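PDB 5C2I: Alr1585 protein from Nostoc sp., which is a haem-containing dye-decolorizing (DyP-type) peroxidase that probably uses hydrogen peroxide, activated at its haem iron, to oxidise dyes and other substrates. Local coordinates for residues Arg40-His45 against Asp157-Leu162; Asn262-Arg267 against Ser375-Ser380; Gln270-Gln275 against Glu440-Gln445. The protein carries 1 engineered substitution. All blocks are in the same frame, centred on the assembly; numbering follows the deposited sequence.

Contact 1. Residues Arg40-His45 against Asp157-Leu162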
# COMPACT_ATOMS: atom_id res chain seq x y z
N ARG A 40 7.94 9.69 17.32
CA ARG A 40 8.63 8.86 16.33
C ARG A 40 7.99 7.48 16.32
O ARG A 40 7.52 6.98 17.36
CB ARG A 40 10.14 8.75 16.60
CG ARG A 40 10.90 10.07 16.84
CD ARG A 40 10.93 11.04 15.66
NE ARG A 40 11.71 12.22 16.07
CZ ARG A 40 12.98 12.48 15.76
NH1 ARG A 40 13.71 11.70 14.95
NH2 ARG A 40 13.58 13.53 16.30
N ASP A 41 8.03 6.84 15.17
CA ASP A 41 7.35 5.55 15.00
C ASP A 41 8.07 4.34 15.60
O ASP A 41 7.46 3.31 15.82
CB ASP A 41 7.16 5.27 13.51
CG ASP A 41 5.98 6.04 12.95
OD1 ASP A 41 4.93 6.14 13.67
OD2 ASP A 41 6.13 6.52 11.80
N HIS A 42 9.34 4.47 15.87
CA HIS A 42 10.14 3.35 16.38
C HIS A 42 11.05 3.84 17.49
O HIS A 42 11.55 4.97 17.45
CB HIS A 42 10.98 2.75 15.27
CG HIS A 42 10.18 2.15 14.17
ND1 HIS A 42 9.64 0.88 14.26
CD2 HIS A 42 9.78 2.65 12.98
CE1 HIS A 42 8.92 0.64 13.18
NE2 HIS A 42 8.99 1.70 12.38
N SER A 43 11.26 2.98 18.47
CA SER A 43 12.18 3.33 19.50
C SER A 43 12.94 2.11 19.99
O SER A 43 12.53 0.95 19.74
CB SER A 43 11.45 4.00 20.64
OG SER A 43 10.56 3.11 21.19
N VAL A 44 14.08 2.39 20.59
CA VAL A 44 14.90 1.36 21.24
C VAL A 44 15.10 1.80 22.67
O VAL A 44 15.44 2.97 22.94
CB VAL A 44 16.24 1.16 20.52
CG1 VAL A 44 17.14 0.18 21.26
CG2 VAL A 44 16.03 0.71 19.06
N HIS A 45 14.88 0.86 23.58
CA HIS A 45 15.07 1.07 25.00
C HIS A 45 16.20 0.16 25.45
O HIS A 45 16.08 -1.06 25.32
CB HIS A 45 13.79 0.69 25.76
CG HIS A 45 12.61 1.53 25.41
ND1 HIS A 45 11.33 1.14 25.75
CD2 HIS A 45 12.49 2.69 24.72
CE1 HIS A 45 10.48 2.06 25.32
NE2 HIS A 45 11.16 3.00 24.68
N ASP A 157 11.75 7.68 13.03
CA ASP A 157 10.76 7.08 12.11
C ASP A 157 11.34 6.03 11.16
O ASP A 157 10.61 5.15 10.72
CB ASP A 157 10.09 8.18 11.29
CG ASP A 157 9.17 9.07 12.15
OD1 ASP A 157 8.54 8.61 13.09
OD2 ASP A 157 9.10 10.26 11.82
N ASP A 158 12.63 6.15 10.83
CA ASP A 158 13.27 5.23 9.89
C ASP A 158 13.90 4.08 10.72
O ASP A 158 14.94 4.26 11.35
CB ASP A 158 14.34 5.97 9.10
CG ASP A 158 15.11 5.07 8.09
OD1 ASP A 158 15.21 3.85 8.25
OD2 ASP A 158 15.73 5.61 7.15
N ILE A 159 13.24 2.93 10.74
CA ILE A 159 13.69 1.82 11.63
C ILE A 159 15.12 1.34 11.28
O ILE A 159 15.93 1.18 12.15
CB ILE A 159 12.66 0.67 11.66
CG1 ILE A 159 13.06 -0.42 12.63
CG2 ILE A 159 12.45 0.03 10.29
CD1 ILE A 159 13.35 0.04 14.04
N VAL A 160 15.44 1.17 10.00
CA VAL A 160 16.77 0.62 9.65
C VAL A 160 17.87 1.56 10.10
O VAL A 160 18.83 1.15 10.75
CB VAL A 160 16.88 0.36 8.16
CG1 VAL A 160 18.33 0.05 7.78
CG2 VAL A 160 15.95 -0.78 7.75
N ASP A 161 17.68 2.86 9.85
CA ASP A 161 18.64 3.85 10.33
C ASP A 161 18.74 3.87 11.85
O ASP A 161 19.85 3.97 12.39
CB ASP A 161 18.21 5.26 9.88
CG ASP A 161 19.41 6.18 9.72
OD1 ASP A 161 20.44 5.79 9.11
OD2 ASP A 161 19.34 7.30 10.26
N LEU A 162 17.60 3.79 12.54
CA LEU A 162 17.58 3.75 13.99
C LEU A 162 18.47 2.60 14.50
O LEU A 162 19.28 2.78 15.42
CB LEU A 162 16.17 3.57 14.50
CG LEU A 162 16.00 3.36 16.01
CD1 LEU A 162 16.60 4.49 16.83
CD2 LEU A 162 14.53 3.12 16.39
O HOH W 1 12.54 10.44 12.65

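Contact 2. Residues Asn262-Arg267 against Ser375-Ser380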
# COMPACT_ATOMS: atom_id res chain seq x y z
N ASN A 262 -2.92 -10.32 27.26
CA ASN A 262 -3.44 -11.57 26.71
C ASN A 262 -4.67 -11.23 25.84
O ASN A 262 -5.81 -11.20 26.31
CB ASN A 262 -3.74 -12.57 27.79
CG ASN A 262 -4.17 -13.91 27.24
OD1 ASN A 262 -4.56 -14.02 26.08
ND2 ASN A 262 -4.12 -14.93 28.07
N VAL A 263 -4.40 -10.95 24.58
CA VAL A 263 -5.42 -10.46 23.66
C VAL A 263 -6.47 -11.53 23.40
O VAL A 263 -7.67 -11.25 23.39
CB VAL A 263 -4.77 -10.02 22.32
CG1 VAL A 263 -5.83 -9.57 21.33
CG2 VAL A 263 -3.78 -8.90 22.56
N LYS A 264 -6.02 -12.76 23.21
CA LYS A 264 -6.95 -13.86 22.92
C LYS A 264 -7.97 -14.02 24.05
O LYS A 264 -9.20 -14.10 23.81
CB LYS A 264 -6.18 -15.17 22.71
CG LYS A 264 -7.05 -16.35 22.31
CD LYS A 264 -6.18 -17.61 22.19
CE LYS A 264 -7.01 -18.87 22.23
NZ LYS A 264 -7.79 -18.95 20.98
N ALA A 265 -7.48 -14.06 25.28
CA ALA A 265 -8.35 -14.27 26.44
C ALA A 265 -9.22 -13.05 26.73
O ALA A 265 -10.40 -13.19 27.08
CB ALA A 265 -7.52 -14.63 27.66
N PHE A 266 -8.67 -11.86 26.54
CA PHE A 266 -9.43 -10.62 26.69
C PHE A 266 -10.63 -10.62 25.75
O PHE A 266 -11.77 -10.35 26.18
CB PHE A 266 -8.54 -9.40 26.48
CG PHE A 266 -9.26 -8.07 26.59
CD1 PHE A 266 -9.98 -7.56 25.53
CD2 PHE A 266 -9.24 -7.35 27.78
CE1 PHE A 266 -10.64 -6.34 25.64
CE2 PHE A 266 -9.92 -6.16 27.90
CZ PHE A 266 -10.61 -5.64 26.83
N ARG A 267 -10.40 -10.90 24.47
CA ARG A 267 -11.48 -10.91 23.48
C ARG A 267 -12.56 -11.94 23.86
O ARG A 267 -13.78 -11.66 23.70
CB ARG A 267 -10.95 -11.22 22.08
CG ARG A 267 -10.04 -10.15 21.50
CD ARG A 267 -10.77 -9.08 20.71
NE ARG A 267 -9.85 -7.94 20.44
CZ ARG A 267 -8.89 -7.93 19.51
NH1 ARG A 267 -8.66 -8.99 18.73
NH2 ARG A 267 -8.11 -6.84 19.38
N SER A 375 -4.56 -7.59 13.88
CA SER A 375 -5.64 -8.57 13.70
C SER A 375 -5.37 -9.85 14.47
O SER A 375 -6.27 -10.67 14.65
CB SER A 375 -5.83 -8.90 12.23
OG SER A 375 -4.69 -9.61 11.77
N LYS A 376 -4.12 -10.07 14.90
CA LYS A 376 -3.75 -11.32 15.57
C LYS A 376 -4.10 -11.24 17.05
O LYS A 376 -4.36 -10.18 17.55
CB LYS A 376 -2.30 -11.66 15.37
CG LYS A 376 -1.99 -12.04 13.94
CD LYS A 376 -0.51 -12.36 13.84
CE LYS A 376 -0.04 -12.61 12.41
NZ LYS A 376 0.07 -14.06 12.15
N GLU A 377 -4.09 -12.39 17.71
CA GLU A 377 -4.52 -12.47 19.11
C GLU A 377 -3.48 -13.21 19.94
O GLU A 377 -3.69 -14.33 20.34
CB GLU A 377 -5.92 -13.11 19.19
CG GLU A 377 -6.97 -12.17 18.58
CD GLU A 377 -8.42 -12.65 18.74
OE1 GLU A 377 -8.65 -13.77 19.26
OE2 GLU A 377 -9.30 -11.87 18.31
N PRO A 378 -2.33 -12.55 20.21
CA PRO A 378 -1.31 -13.18 21.03
C PRO A 378 -1.81 -13.48 22.45
O PRO A 378 -2.54 -12.68 23.04
CB PRO A 378 -0.17 -12.15 21.05
CG PRO A 378 -0.84 -10.87 20.81
CD PRO A 378 -1.98 -11.17 19.87
N VAL A 379 -1.37 -14.60 23.00
CA VAL A 379 -1.61 -14.94 24.41
C VAL A 379 -0.52 -14.33 25.30
O VAL A 379 -0.80 -13.73 26.35
CB VAL A 379 -1.66 -16.47 24.58
CG1 VAL A 379 -1.72 -16.89 26.05
CG2 VAL A 379 -2.86 -16.99 23.81
N SER A 380 0.74 -14.48 24.90
CA SER A 380 1.89 -13.94 25.67
C SER A 380 2.91 -13.35 24.72
O SER A 380 2.83 -13.58 23.51
CB SER A 380 2.52 -15.04 26.54
OG SER A 380 2.97 -16.08 25.72
O HOH W 2 -10.18 -14.72 21.33
O HOH W 3 -7.42 -16.38 18.79

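Contact 3. Residues Gln270-Gln275 against Glu440-Gln445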
# COMPACT_ATOMS: atom_id res chain seq x y z
N GLN A 270 -14.56 -10.51 26.84
CA GLN A 270 -15.40 -9.46 26.29
C GLN A 270 -16.64 -10.04 25.59
O GLN A 270 -17.75 -9.58 25.80
CB GLN A 270 -14.59 -8.56 25.34
CG GLN A 270 -15.41 -7.46 24.68
CD GLN A 270 -14.58 -6.59 23.76
OE1 GLN A 270 -13.34 -6.68 23.77
NE2 GLN A 270 -15.26 -5.81 22.88
N ARG A 271 -16.45 -11.08 24.77
CA ARG A 271 -17.59 -11.75 24.11
C ARG A 271 -18.53 -12.40 25.11
O ARG A 271 -19.75 -12.37 24.95
CB ARG A 271 -17.13 -12.79 23.06
CG ARG A 271 -16.63 -12.15 21.76
CD ARG A 271 -16.53 -13.18 20.64
NE ARG A 271 -15.41 -14.08 20.88
CZ ARG A 271 -14.12 -13.80 20.60
NH1 ARG A 271 -13.81 -12.66 20.01
NH2 ARG A 271 -13.18 -14.68 20.90
N LYS A 272 -17.95 -13.03 26.12
CA LYS A 272 -18.77 -13.67 27.13
C LYS A 272 -19.60 -12.64 27.92
O LYS A 272 -20.78 -12.86 28.21
CB LYS A 272 -17.94 -14.54 28.05
CG LYS A 272 -18.88 -15.22 29.03
CD LYS A 272 -18.43 -16.54 29.59
CE LYS A 272 -19.46 -17.09 30.54
NZ LYS A 272 -18.95 -18.22 31.36
N LEU A 273 -18.96 -11.54 28.28
CA LEU A 273 -19.64 -10.44 28.96
C LEU A 273 -20.79 -9.93 28.12
O LEU A 273 -21.92 -9.80 28.62
CB LEU A 273 -18.62 -9.31 29.23
CG LEU A 273 -19.17 -8.00 29.79
CD1 LEU A 273 -19.82 -8.21 31.16
CD2 LEU A 273 -18.07 -6.96 29.84
N ALA A 274 -20.54 -9.74 26.82
CA ALA A 274 -21.56 -9.28 25.91
C ALA A 274 -22.74 -10.26 25.84
O ALA A 274 -23.91 -9.86 25.86
CB ALA A 274 -20.96 -9.07 24.52
N GLN A 275 -22.44 -11.54 25.79
CA GLN A 275 -23.50 -12.56 25.70
C GLN A 275 -24.30 -12.58 27.00
O GLN A 275 -25.52 -12.70 26.95
CB GLN A 275 -22.95 -13.96 25.50
CG GLN A 275 -22.16 -14.21 24.24
CD GLN A 275 -21.65 -15.65 24.15
OE1 GLN A 275 -22.32 -16.60 24.62
NE2 GLN A 275 -20.47 -15.82 23.51
N GLU A 440 -26.00 -6.06 36.48
CA GLU A 440 -25.74 -7.46 36.69
C GLU A 440 -24.24 -7.62 37.01
O GLU A 440 -23.40 -6.96 36.42
CB GLU A 440 -26.09 -8.20 35.42
CG GLU A 440 -25.65 -9.63 35.41
CD GLU A 440 -26.35 -10.42 34.30
OE1 GLU A 440 -27.51 -10.08 33.97
OE2 GLU A 440 -25.73 -11.38 33.79
N GLU A 441 -23.91 -8.49 37.97
CA GLU A 441 -22.50 -8.70 38.35
C GLU A 441 -21.78 -9.61 37.35
O GLU A 441 -22.36 -10.57 36.87
CB GLU A 441 -22.40 -9.33 39.75
CG GLU A 441 -22.69 -8.36 40.88
CD GLU A 441 -22.54 -9.01 42.24
OE1 GLU A 441 -22.58 -10.24 42.33
OE2 GLU A 441 -22.36 -8.25 43.22
N TYR A 442 -20.53 -9.28 37.04
CA TYR A 442 -19.68 -10.15 36.22
C TYR A 442 -18.25 -9.88 36.64
O TYR A 442 -17.83 -8.70 36.76
CB TYR A 442 -19.88 -9.86 34.73
CG TYR A 442 -19.14 -10.73 33.76
CD1 TYR A 442 -17.80 -10.46 33.44
CD2 TYR A 442 -19.78 -11.76 33.11
CE1 TYR A 442 -17.11 -11.25 32.52
CE2 TYR A 442 -19.09 -12.55 32.19
CZ TYR A 442 -17.76 -12.28 31.90
OH TYR A 442 -17.12 -13.07 30.97
N ASN A 443 -17.50 -10.94 36.88
CA ASN A 443 -16.08 -10.81 37.28
C ASN A 443 -15.24 -10.79 36.01
O ASN A 443 -14.92 -11.84 35.47
CB ASN A 443 -15.62 -11.95 38.15
CG ASN A 443 -15.84 -11.73 39.62
OD1 ASN A 443 -14.90 -11.97 40.40
ND2 ASN A 443 -17.02 -11.30 40.03
N PHE A 444 -14.90 -9.59 35.52
CA PHE A 444 -14.09 -9.51 34.34
C PHE A 444 -12.65 -9.79 34.78
O PHE A 444 -12.15 -9.23 35.77
CB PHE A 444 -14.18 -8.16 33.63
CG PHE A 444 -13.62 -8.19 32.24
CD1 PHE A 444 -14.39 -8.62 31.18
CD2 PHE A 444 -12.29 -7.78 32.00
CE1 PHE A 444 -13.87 -8.69 29.89
CE2 PHE A 444 -11.77 -7.85 30.73
CZ PHE A 444 -12.55 -8.29 29.67
N GLN A 445 -11.99 -10.72 34.10
CA GLN A 445 -10.69 -11.13 34.52
C GLN A 445 -9.61 -10.15 34.09
O GLN A 445 -9.75 -9.43 33.10
CB GLN A 445 -10.42 -12.50 33.99
CG GLN A 445 -9.13 -13.14 34.44
CD GLN A 445 -9.07 -13.30 35.95
OE1 GLN A 445 -8.67 -12.37 36.64
NE2 GLN A 445 -9.54 -14.43 36.45

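Contact 1. Residues Arg40-His45 against Asp157-Leu162
Ile-159 sets its CB over the middle of the His-42 imidazole, 3.7 Å from the centroid and 8° off the ring normal, a CH-pi contact in the first turn of helix 159-176. With CG1 anti to the backbone N (chi1 -176°) and the chain bent at the next bond, Ile-159 CD1 folds toward the root of the ring and lies 3.8 Å from His-42 CB. Asp-157 O meets the imidazole at its edge, 3.5 Å from His-42 CD2. A flat histidine suits a place where one face must take a branched carbon and the rim a carbonyl. Deeper in, the buried Leu-162 rests CD2 3.7 Å from His-42 CB and 3.9 Å from Val-44 CG2, the leucine and valine side chains lying antiparallel. Strand 42-50 runs between strands 150-156 and 177-189, antiparallel to both, and helix 159-176 connects these two flanking strands: the split beta-alpha-beta unit of a ferredoxin-like fold.

The other end is looser and reaches solvent. Here Asp-41 N donates to Asp-157 OD1 at 2.8 Å, meeting it nearly head-on, with 145° at the hydrogen. A water accepts from both Arg-40 NH1 and Asp-157 N; NH1 also donates to Asp-91 O, its strongest polar partner, and NH2 forms a salt bridge with Glu-79. Val-160 and Leu-163 of the second subunit pack on His-42 and Ile-159, respectively, placing this corner at a subunit boundary.

Asp-41 OD2 and Asp-157 OD1 stand 3.4 Å apart, two acceptors of like charge. That crowding is probably eased by the amide bond, the nearby arginine and a long, weak pairing of Asp-41 with Arg-189. Apolar packing carries the inner end, whereas the outer one probably depends on its charges being offset.

Contact 2. Residues Asn262-Arg267 against Ser375-Ser380
Glu-377 stretches alongside the first turns of helix 263-277, toward Arg-267. Its CB rests against the backbone of Lys-264, 3.9 Å from Lys-264 CA. Its CG passes 4.0 Å from Val-263 CG1 and 3.6 Å from Arg-267 NH1, and its CD lies 3.7 Å from that same NH1, beside Arg-267 CG. At the tip the carboxylate divides its work. OE2 forms a salt bridge with Arg-267 NH1 at 3.0 Å, the donor arriving on the anti side, tilted 32° out of the carboxylate plane; the oxygen lies in the guanidinium plane, although the two flat groups are turned 65° apart. OE1 accepts from two waters, one of which also donates to Lys-264 O. Were Glu-377 shortened to an alanine, Arg-267 NH1 would probably lose its carboxylate mate and the two waters their shared acceptor. Arg-267 is further steadied by Val-263 CG1 over one guanidinium face and by Phe-199 O at NH2.

This is the N-terminal end of a helix, met by the loop between strands 363-369 and 383-390. Asn-262 is the N-cap: with CG anti to the backbone N (chi1 -175°), OD1 accepts from Ala-265 N. The loop supplies another acceptor, Pro-378 O, gripped by Val-263 N at 3.0 Å and weakly by Lys-264 N. Val-263, small and branched, fits beside the proline ring, its CB 3.9 Å from Pro-378 CD. Val-379 puts one methyl to each of Asn-262 and Lys-264, CG1 beside the amide and CG2 3.7 Å from Lys-264 CD.

Contact 3. Residues Gln270-Gln275 against Glu440-Gln445
A two-stranded antiparallel hairpin, 428-431 with 439-442, lies beside helix 263-277, and Tyr-442 from its second strand brings its ring against Leu-273. The leucine methyl CD1 sits over one face of the ring, displaced toward the rim: it is 3.9 Å from the Tyr-442 centroid and 22° off the ring normal, a CH-pi contact. Its nearest ring atom is Tyr-442 CG, 3.7 Å from Leu-273 CD1. Because CG of Tyr-442 is anti to the backbone N (chi1 -177°), the ring extends from the strand and carries its hydroxyl to the helix surface. There Tyr-442 OH comes within 3.4 Å of Lys-272 CB, and Lys-272 CG lies at the edge of the ring; the lysine lends its aliphatic stem while the residue as a whole stays exposed.

Phe-444, two residues further on in the loop, reaches the preceding turn of the helix. Its CE1 approaches Gln-270 N at 3.6 Å, so that the ring presents an edge to the helix backbone. Leu-273 CD2 meets the same phenylalanine more loosely, 4.3 Å from Phe-444 CD1. Ile-288 of helix 281-289 completes the apolar layer of Leu-273 and Phe-444 and also touches Gln-270; a leucine with two forked methyls can serve two aromatic rings.

No hydrogen bond joins 270-275 to 440-445. Polar anchoring comes from Asp-269, the helix residue just before Gln-270, whose OD1 pairs with Tyr-442 OH and whose OD2 receives Gln-445 N. Across the two segments the contact is therefore one of van der Waals packing and CH-pi, and a single carboxylate satisfies the tyrosine tip and a loop amide beside it.

How the contacts relate
From the N terminus, contact 1 comes first: strand 42-50 meets the start of helix 159-176, closing a loop of 111 residues within the first ferredoxin-like unit. It is complete before the other two open. Contacts 2 and 3 both begin on helix 263-277, at its N-terminal end and further along, and they cross: 262-267 and 270-275 come first, then 375-380, then 440-445. The helix is thereby tied to an inter-strand loop and to a late hairpin, with Phe-266 and Phe-444 packing between the two contacts. Contact 1 stands apart, its nearest atoms about 16 Å from contact 2 and about 24 Å from contact 3.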